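Local coordinates for protein obscurin (Homo sapiens, PDB 2YZ8) that probably serves as a giant modular scaffold and signalling protein of striated muscle, built largely from immunoglobulin-like domains such as this one, at residues 51-56 / 69-74; 55-58 / 63-66; 77-82 / 86-91. One frame throughout, in Å; residues are numbered along the deposited sequence.

How the interactions relate
Followed from the N terminus, the first segment reached is 51-56, which leads from a turn into strand 54-59 and is held by interaction 1 to the loop at 69-74. Interaction 2 nests inside that span: the chain turns back just after 55-58, and 63-66 pairs with it in a short hairpin, sharing Ser55 and Leu56 with interaction 1. Interaction 3 follows in series, closing the 77-82/86-91 hairpin after both. The first two thus organise one edge of the four-strand sheet and the third two strands of the facing sheet. The sheets meet where Leu65 packs on Tyr78 and Leu63 on Cys80, while Leu70 touches Leu91, an example of hairpins stacked into a sandwich.

Interaction 1 of 3, residues 51-56 / 69-74; sequences GDKYSL and NLRPQD
Lys53 and Asp74 meet from opposite directions in a salt bridge, with Lys53 NZ 2.7 Å from Asp74 OD2. The ammonium group arrives on the syn side of this oxygen, 31° out of the carboxylate plane. The same OD2 accepts the backbone N of Arg71 at 2.8 Å on its anti side, and also Arg71 NE, which comes from above the carboxylate plane. Three donors therefore converge on one oxygen. Arg71 adds a second hold, its NH2 lying 2.7 Å from Asp74 OD1, and this side-on grip by two nitrogens on two oxygens restrains the carboxylate from turning.

The two cationic groups stand close together, Lys53 NZ being 3.4 Å from Arg71 NE, but the carboxylate they share probably offsets their charges, and they in turn are likely to favour its ionised form. The backbone contributes a bond from Asp74 N to Arg71 O, which closes the turn that brings the arginine and the aspartate together.

Away from this network the contact is slim. Lys53 bends at chi2 (73°) and then runs out nearly straight to its amine; near the root of the chain its CG lies 3.7 Å above the ring of Tyr54, over the centre of that face. The backbone O of Asn69 lies 2.8 Å from Lys53 NZ, and its CB stands farther off. Lys53 NZ is bonded as well to the carbonyl of Arg68, just beyond strand 62-67, and the Lys53 backbone pairs with that same residue. Leu70 touches Leu91 and Val93, so the loop that carries Arg71 and Asp74, between strands 62-67 and 76-82, is packed against strand 85-94.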
loop_
_atom_site.group_PDB
_atom_site.type_symbol
_atom_site.label_atom_id
_atom_site.label_comp_id
_atom_site.label_asym_id
_atom_site.label_seq_id
_atom_site.Cartn_x
_atom_site.Cartn_y
_atom_site.Cartn_z
ATOM N N GLY A 51 -3.940 1.722 12.016
ATOM C CA GLY A 51 -4.160 0.968 13.251
ATOM C C GLY A 51 -2.976 0.080 13.576
ATOM O O GLY A 51 -1.839 0.404 13.232
ATOM N N ASP A 52 -3.238 -1.036 14.247
ATOM C CA ASP A 52 -2.189 -2.005 14.561
ATOM C C ASP A 52 -1.781 -2.795 13.317
ATOM O O ASP A 52 -0.608 -3.122 13.139
ATOM C CB ASP A 52 -2.641 -2.957 15.676
ATOM C CG ASP A 52 -2.701 -2.284 17.047
ATOM O OD1 ASP A 52 -2.394 -1.075 17.158
ATOM O OD2 ASP A 52 -3.056 -2.975 18.028
ATOM N N LYS A 53 -2.753 -3.073 12.452
ATOM C CA LYS A 53 -2.520 -3.835 11.226
ATOM C C LYS A 53 -1.823 -3.021 10.139
ATOM O O LYS A 53 -0.857 -3.485 9.528
ATOM C CB LYS A 53 -3.840 -4.387 10.679
ATOM C CG LYS A 53 -3.663 -5.405 9.561
ATOM C CD LYS A 53 -3.148 -6.717 10.125
ATOM C CE LYS A 53 -2.624 -7.619 9.043
ATOM N NZ LYS A 53 -1.958 -8.809 9.627
ATOM N N TYR A 54 -2.333 -1.816 9.895
ATOM C CA TYR A 54 -1.832 -0.972 8.825
ATOM C C TYR A 54 -1.210 0.295 9.377
ATOM O O TYR A 54 -1.783 0.945 10.256
ATOM C CB TYR A 54 -2.954 -0.601 7.853
ATOM C CG TYR A 54 -3.775 -1.775 7.380
ATOM C CD1 TYR A 54 -3.290 -2.642 6.399
ATOM C CD2 TYR A 54 -5.040 -2.014 7.905
ATOM C CE1 TYR A 54 -4.050 -3.724 5.959
ATOM C CE2 TYR A 54 -5.803 -3.094 7.481
ATOM C CZ TYR A 54 -5.304 -3.940 6.511
ATOM O OH TYR A 54 -6.071 -4.992 6.097
ATOM N N SER A 55 -0.037 0.638 8.857
ATOM C CA SER A 55 0.587 1.917 9.154
ATOM C C SER A 55 0.696 2.696 7.848
ATOM O O SER A 55 1.281 2.208 6.870
ATOM C CB SER A 55 1.961 1.707 9.796
ATOM O OG SER A 55 2.555 2.941 10.152
ATOM N N LEU A 56 0.093 3.884 7.823
ATOM C CA LEU A 56 0.078 4.728 6.629
ATOM C C LEU A 56 1.078 5.853 6.821
ATOM O O LEU A 56 0.917 6.679 7.713
ATOM C CB LEU A 56 -1.317 5.310 6.379
ATOM C CG LEU A 56 -2.430 4.420 5.828
ATOM C CD1 LEU A 56 -2.868 3.362 6.836
ATOM C CD2 LEU A 56 -3.605 5.286 5.417
ATOM N N ASN A 69 2.415 -8.041 10.727
ATOM C CA ASN A 69 2.004 -9.422 11.024
ATOM C C ASN A 69 1.335 -10.122 9.832
ATOM O O ASN A 69 0.183 -10.569 9.921
ATOM C CB ASN A 69 1.101 -9.471 12.267
ATOM C CG ASN A 69 1.804 -8.991 13.532
ATOM O OD1 ASN A 69 2.357 -7.893 13.577
ATOM N ND2 ASN A 69 1.767 -9.814 14.576
ATOM N N LEU A 70 2.066 -10.213 8.721
ATOM C CA LEU A 70 1.524 -10.783 7.489
ATOM C C LEU A 70 1.003 -12.207 7.651
ATOM O O LEU A 70 1.717 -13.096 8.131
ATOM C CB LEU A 70 2.550 -10.744 6.353
ATOM C CG LEU A 70 2.542 -9.545 5.402
ATOM C CD1 LEU A 70 3.530 -9.820 4.295
ATOM C CD2 LEU A 70 1.157 -9.287 4.814
ATOM N N ARG A 71 -0.252 -12.386 7.252
ATOM C CA ARG A 71 -0.912 -13.680 7.194
ATOM C C ARG A 71 -1.298 -13.895 5.729
ATOM O O ARG A 71 -1.367 -12.923 4.978
ATOM C CB ARG A 71 -2.182 -13.648 8.039
ATOM C CG ARG A 71 -2.005 -13.313 9.510
ATOM C CD ARG A 71 -3.337 -12.861 10.096
ATOM N NE ARG A 71 -3.812 -11.636 9.448
ATOM C CZ ARG A 71 -5.075 -11.213 9.452
ATOM N NH1 ARG A 71 -6.022 -11.912 10.064
ATOM N NH2 ARG A 71 -5.391 -10.084 8.832
ATOM N N PRO A 72 -1.564 -15.156 5.314
ATOM C CA PRO A 72 -2.052 -15.375 3.942
ATOM C C PRO A 72 -3.332 -14.596 3.592
ATOM O O PRO A 72 -3.509 -14.202 2.440
ATOM C CB PRO A 72 -2.325 -16.886 3.891
ATOM C CG PRO A 72 -1.488 -17.473 4.975
ATOM C CD PRO A 72 -1.419 -16.425 6.055
ATOM N N GLN A 73 -4.204 -14.383 4.577
ATOM C CA GLN A 73 -5.455 -13.628 4.401
ATOM C C GLN A 73 -5.225 -12.143 4.128
ATOM O O GLN A 73 -6.165 -11.432 3.758
ATOM C CB GLN A 73 -6.353 -13.746 5.642
ATOM C CG GLN A 73 -6.826 -15.143 5.975
ATOM C CD GLN A 73 -6.032 -15.796 7.096
ATOM O OE1 GLN A 73 -6.563 -16.625 7.834
ATOM N NE2 GLN A 73 -4.761 -15.435 7.221
ATOM N N ASP A 74 -3.997 -11.675 4.349
ATOM C CA ASP A 74 -3.632 -10.285 4.077
ATOM C C ASP A 74 -3.224 -10.095 2.622
ATOM O O ASP A 74 -3.062 -8.967 2.170
ATOM C CB ASP A 74 -2.474 -9.835 4.977
ATOM C CG ASP A 74 -2.845 -9.782 6.446
ATOM O OD1 ASP A 74 -3.934 -9.267 6.773
ATOM O OD2 ASP A 74 -2.030 -10.230 7.281
#

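Interaction 2 of 3, residues 55-58 / 63-66; sequences SLRQ and LELV
Arg57 lies across Val66, one face of its guanidinium resting on Val66 CG2, which sits 3.7 Å from the plane and over its centre. The chain is extended from CG to NE, and a nearly straight bond from Arg57 NE to Ser55 OG, 2.9 Å long and in the guanidinium plane, fixes the rotation of the group. Ser55 turns its OG away from its own N (chi1 -177°), toward Arg57 NE. Glu64, on the same face of the sheet, crosses Arg57 at a slant; Arg57 NH1 and Glu64 OE1 are 4.0 Å apart, a long salt bridge in which the oxygen lies well out of the guanidinium plane, so their charged ends attract without an N-H pointing at the oxygen.

The other face carries leucines and a glutamine. Leu56 and Leu65 run side by side, Leu56 CD1 to Leu65 CD1 at 4.0 Å, and Gln58 lies alongside Leu63, whose CD2 comes within 3.5 Å of Gln58 CD. The polar end of Gln58 is turned to the carbonyls of Ala36 and Gly60, both bonded to NE2. Cut back to an alanine, this position would probably leave the carbonyls of Ala36 and Gly60 without their amide donor and open a gap beside Leu63 CD2.

Between the two faces the antiparallel ladder is regular: Ser55 and Val66 exchange two bonds, as do Arg57 and Glu64, of which Glu64 N to Arg57 O is the longest at 3.1 Å. The hairpin edges its sheet, strand 62-67 pairing onward with 26-32, and Leu56, Leu63 and Leu65 all pack on Trp41 of strand 40-43 in the facing sheet.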
loop_
_atom_site.group_PDB
_atom_site.type_symbol
_atom_site.label_atom_id
_atom_site.label_comp_id
_atom_site.label_asym_id
_atom_site.label_seq_id
_atom_site.Cartn_x
_atom_site.Cartn_y
_atom_site.Cartn_z
ATOM N N SER A 55 -0.037 0.638 8.857
ATOM C CA SER A 55 0.587 1.917 9.154
ATOM C C SER A 55 0.696 2.696 7.848
ATOM O O SER A 55 1.281 2.208 6.870
ATOM C CB SER A 55 1.961 1.707 9.796
ATOM O OG SER A 55 2.555 2.941 10.152
ATOM N N LEU A 56 0.093 3.884 7.823
ATOM C CA LEU A 56 0.078 4.728 6.629
ATOM C C LEU A 56 1.078 5.853 6.821
ATOM O O LEU A 56 0.917 6.679 7.713
ATOM C CB LEU A 56 -1.317 5.310 6.379
ATOM C CG LEU A 56 -2.430 4.420 5.828
ATOM C CD1 LEU A 56 -2.868 3.362 6.836
ATOM C CD2 LEU A 56 -3.605 5.286 5.417
ATOM N N ARG A 57 2.115 5.865 5.989
ATOM C CA ARG A 57 3.237 6.783 6.174
ATOM C C ARG A 57 3.467 7.654 4.949
ATOM O O ARG A 57 3.193 7.245 3.829
ATOM C CB ARG A 57 4.505 6.003 6.528
ATOM C CG ARG A 57 4.328 5.083 7.726
ATOM C CD ARG A 57 5.557 4.257 8.018
ATOM N NE ARG A 57 5.280 3.302 9.091
ATOM C CZ ARG A 57 6.195 2.541 9.686
ATOM N NH1 ARG A 57 7.472 2.611 9.324
ATOM N NH2 ARG A 57 5.829 1.705 10.650
ATOM N N GLN A 58 3.964 8.868 5.171
ATOM C CA GLN A 58 4.298 9.750 4.063
ATOM C C GLN A 58 5.641 10.432 4.334
ATOM O O GLN A 58 5.922 10.839 5.461
ATOM C CB GLN A 58 3.184 10.781 3.807
ATOM C CG GLN A 58 3.428 11.678 2.571
ATOM C CD GLN A 58 2.162 12.301 2.005
ATOM O OE1 GLN A 58 1.059 12.010 2.462
ATOM N NE2 GLN A 58 2.315 13.142 0.987
ATOM N N LEU A 63 5.028 7.671 -0.705
ATOM C CA LEU A 63 3.924 7.102 0.057
ATOM C C LEU A 63 4.219 5.649 0.401
ATOM O O LEU A 63 4.780 4.909 -0.405
ATOM C CB LEU A 63 2.621 7.186 -0.744
ATOM C CG LEU A 63 2.105 8.585 -1.096
ATOM C CD1 LEU A 63 0.994 8.464 -2.118
ATOM C CD2 LEU A 63 1.637 9.333 0.145
ATOM N N GLU A 64 3.825 5.247 1.603
ATOM C CA GLU A 64 4.185 3.937 2.121
ATOM C C GLU A 64 3.037 3.355 2.954
ATOM O O GLU A 64 2.476 4.039 3.817
ATOM C CB GLU A 64 5.452 4.089 2.962
ATOM C CG GLU A 64 6.006 2.819 3.566
ATOM C CD GLU A 64 7.225 3.074 4.441
ATOM O OE1 GLU A 64 7.465 2.282 5.373
ATOM O OE2 GLU A 64 7.944 4.067 4.198
ATOM N N LEU A 65 2.692 2.099 2.677
ATOM C CA LEU A 65 1.755 1.337 3.506
ATOM C C LEU A 65 2.470 0.128 4.089
ATOM O O LEU A 65 3.014 -0.705 3.357
ATOM C CB LEU A 65 0.521 0.871 2.709
ATOM C CG LEU A 65 -0.426 -0.122 3.408
ATOM C CD1 LEU A 65 -1.297 0.568 4.457
ATOM C CD2 LEU A 65 -1.291 -0.885 2.405
ATOM N N VAL A 66 2.462 0.040 5.411
ATOM C CA VAL A 66 3.057 -1.086 6.100
ATOM C C VAL A 66 1.932 -2.001 6.566
ATOM O O VAL A 66 1.012 -1.574 7.264
ATOM C CB VAL A 66 3.960 -0.633 7.283
ATOM C CG1 VAL A 66 4.675 -1.823 7.902
ATOM C CG2 VAL A 66 4.980 0.388 6.803
#

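Interaction 3 of 3, residues 77-82 / 86-91; sequences RYSCSF and TTSATL
Arg77 lays one face of its guanidinium over Thr90, whose CG2 lies 3.3 Å from Arg77 NH2, offset toward the rim of the group. A bend at chi3 (-61°) swings the end of the arginine back across the neighbouring strand, where NH1 reaches Ser88 OG at 3.0 Å. That bond is nearly straight, at 167°, and the serine oxygen lies in the guanidinium plane. Ser88 OG is shared: Ser79 OG is 2.9 Å away in a hydrogen bond that either hydroxyl could donate. Arginine and two serines thus form a polar chain across the outward face of the hairpin. Farther along the same face, Thr86 CG2 touches Ser81 CB.

The opposite face is largely apolar. Tyr78 and Leu91 meet obliquely, with Tyr78 CE2 3.6 Å from Leu91 CD2, while Cys80 CB meets Thr87 CG2 at 4.0 Å. The hydroxyl of Thr87 finds its partner beyond the hairpin, in the backbone N of Leu15. Between the faces, Tyr78 and Ala89 exchange two backbone bonds, and Cys80 and Thr87 two more, Cys80 N to Thr87 O and Thr87 N to Cys80 O, both 2.8 Å. The non-hydrogen-bonded pairs alternate with these, and CA-H...O contacts such as Ser79 CA to Thr87 O add to the ladder.

Within the sandwich, Cys80 packs against Cys30 and Leu63, and Tyr78 against Leu28 and Leu65. The hydroxyl of Tyr78 bonds to the carbonyl of Asp74, four residues earlier, which is the tyrosine corner of immunoglobulin domains; with the Asp-x-Gly-x-Tyr-x-Cys sequence it marks 76-82 as the F strand, paired here with strand G, in this I-set immunoglobulin domain.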
loop_
_atom_site.group_PDB
_atom_site.type_symbol
_atom_site.label_atom_id
_atom_site.label_comp_id
_atom_site.label_asym_id
_atom_site.label_seq_id
_atom_site.Cartn_x
_atom_site.Cartn_y
_atom_site.Cartn_z
ATOM N N ARG A 77 -5.174 -7.641 -3.612
ATOM C CA ARG A 77 -4.945 -6.365 -4.266
ATOM C C ARG A 77 -5.066 -5.158 -3.326
ATOM O O ARG A 77 -6.075 -4.984 -2.631
ATOM C CB ARG A 77 -5.910 -6.206 -5.439
ATOM C CG ARG A 77 -5.732 -4.885 -6.176
ATOM C CD ARG A 77 -6.363 -4.953 -7.548
ATOM N NE ARG A 77 -5.760 -5.978 -8.396
ATOM C CZ ARG A 77 -4.659 -5.808 -9.125
ATOM N NH1 ARG A 77 -4.010 -4.648 -9.117
ATOM N NH2 ARG A 77 -4.206 -6.806 -9.869
ATOM N N TYR A 78 -4.029 -4.323 -3.330
ATOM C CA TYR A 78 -4.052 -3.059 -2.618
ATOM C C TYR A 78 -3.973 -1.908 -3.609
ATOM O O TYR A 78 -3.424 -2.060 -4.700
ATOM C CB TYR A 78 -2.872 -2.976 -1.657
ATOM C CG TYR A 78 -2.957 -3.924 -0.489
ATOM C CD1 TYR A 78 -3.414 -3.480 0.757
ATOM C CD2 TYR A 78 -2.553 -5.256 -0.613
ATOM C CE1 TYR A 78 -3.492 -4.343 1.840
ATOM C CE2 TYR A 78 -2.623 -6.124 0.459
ATOM C CZ TYR A 78 -3.092 -5.663 1.683
ATOM O OH TYR A 78 -3.168 -6.519 2.742
ATOM N N SER A 79 -4.510 -0.753 -3.216
ATOM C CA SER A 79 -4.547 0.411 -4.093
ATOM C C SER A 79 -4.321 1.685 -3.299
ATOM O O SER A 79 -4.619 1.738 -2.104
ATOM C CB SER A 79 -5.890 0.502 -4.811
ATOM O OG SER A 79 -6.110 -0.654 -5.602
ATOM N N CYS A 80 -3.791 2.700 -3.976
ATOM C CA CYS A 80 -3.631 4.028 -3.384
ATOM C C CYS A 80 -4.311 5.027 -4.300
ATOM O O CYS A 80 -4.256 4.890 -5.531
ATOM C CB CYS A 80 -2.157 4.382 -3.188
ATOM S SG CYS A 80 -1.892 5.883 -2.187
ATOM N N SER A 81 -4.975 6.014 -3.702
ATOM C CA SER A 81 -5.757 6.975 -4.469
ATOM C C SER A 81 -5.610 8.393 -3.950
ATOM O O SER A 81 -5.579 8.626 -2.739
ATOM C CB SER A 81 -7.233 6.580 -4.471
ATOM O OG SER A 81 -7.779 6.704 -3.173
ATOM N N PHE A 82 -5.510 9.336 -4.879
ATOM C CA PHE A 82 -5.518 10.754 -4.537
ATOM C C PHE A 82 -6.392 11.491 -5.541
ATOM O O PHE A 82 -6.127 11.466 -6.748
ATOM C CB PHE A 82 -4.105 11.346 -4.506
ATOM C CG PHE A 82 -4.077 12.803 -4.130
ATOM C CD1 PHE A 82 -3.930 13.789 -5.106
ATOM C CD2 PHE A 82 -4.230 13.194 -2.805
ATOM C CE1 PHE A 82 -3.918 15.146 -4.761
ATOM C CE2 PHE A 82 -4.225 14.548 -2.452
ATOM C CZ PHE A 82 -4.074 15.524 -3.437
ATOM N N THR A 86 -5.509 6.984 -9.232
ATOM C CA THR A 86 -5.320 5.752 -8.476
ATOM C C THR A 86 -4.156 4.938 -9.023
ATOM O O THR A 86 -3.807 5.051 -10.198
ATOM C CB THR A 86 -6.592 4.842 -8.483
ATOM O OG1 THR A 86 -6.712 4.172 -9.749
ATOM C CG2 THR A 86 -7.869 5.629 -8.197
ATOM N N THR A 87 -3.568 4.116 -8.160
ATOM C CA THR A 87 -2.586 3.112 -8.562
ATOM C C THR A 87 -2.865 1.846 -7.757
ATOM O O THR A 87 -3.443 1.918 -6.672
ATOM C CB THR A 87 -1.119 3.601 -8.382
ATOM O OG1 THR A 87 -0.206 2.569 -8.783
ATOM C CG2 THR A 87 -0.832 4.013 -6.935
ATOM N N SER A 88 -2.468 0.695 -8.284
ATOM C CA SER A 88 -2.853 -0.578 -7.683
ATOM C C SER A 88 -1.855 -1.693 -8.003
ATOM O O SER A 88 -1.279 -1.709 -9.081
ATOM C CB SER A 88 -4.242 -0.977 -8.191
ATOM O OG SER A 88 -4.661 -2.192 -7.616
ATOM N N ALA A 89 -1.668 -2.619 -7.057
ATOM C CA ALA A 89 -0.815 -3.794 -7.261
ATOM C C ALA A 89 -1.269 -4.934 -6.346
ATOM O O ALA A 89 -2.133 -4.741 -5.495
ATOM C CB ALA A 89 0.653 -3.438 -6.995
ATOM N N THR A 90 -0.678 -6.114 -6.504
ATOM C CA THR A 90 -1.030 -7.240 -5.647
ATOM C C THR A 90 0.089 -7.626 -4.690
ATOM O O THR A 90 1.276 -7.524 -5.014
ATOM C CB THR A 90 -1.438 -8.496 -6.444
ATOM O OG1 THR A 90 -0.356 -8.896 -7.291
ATOM C CG2 THR A 90 -2.678 -8.233 -7.284
ATOM N N LEU A 91 -0.315 -8.078 -3.512
ATOM C CA LEU A 91 0.592 -8.634 -2.532
ATOM C C LEU A 91 0.401 -10.143 -2.485
ATOM O O LEU A 91 -0.706 -10.620 -2.252
ATOM C CB LEU A 91 0.307 -8.014 -1.162
ATOM C CG LEU A 91 0.949 -8.588 0.109
ATOM C CD1 LEU A 91 2.476 -8.628 0.030
ATOM C CD2 LEU A 91 0.497 -7.766 1.310
#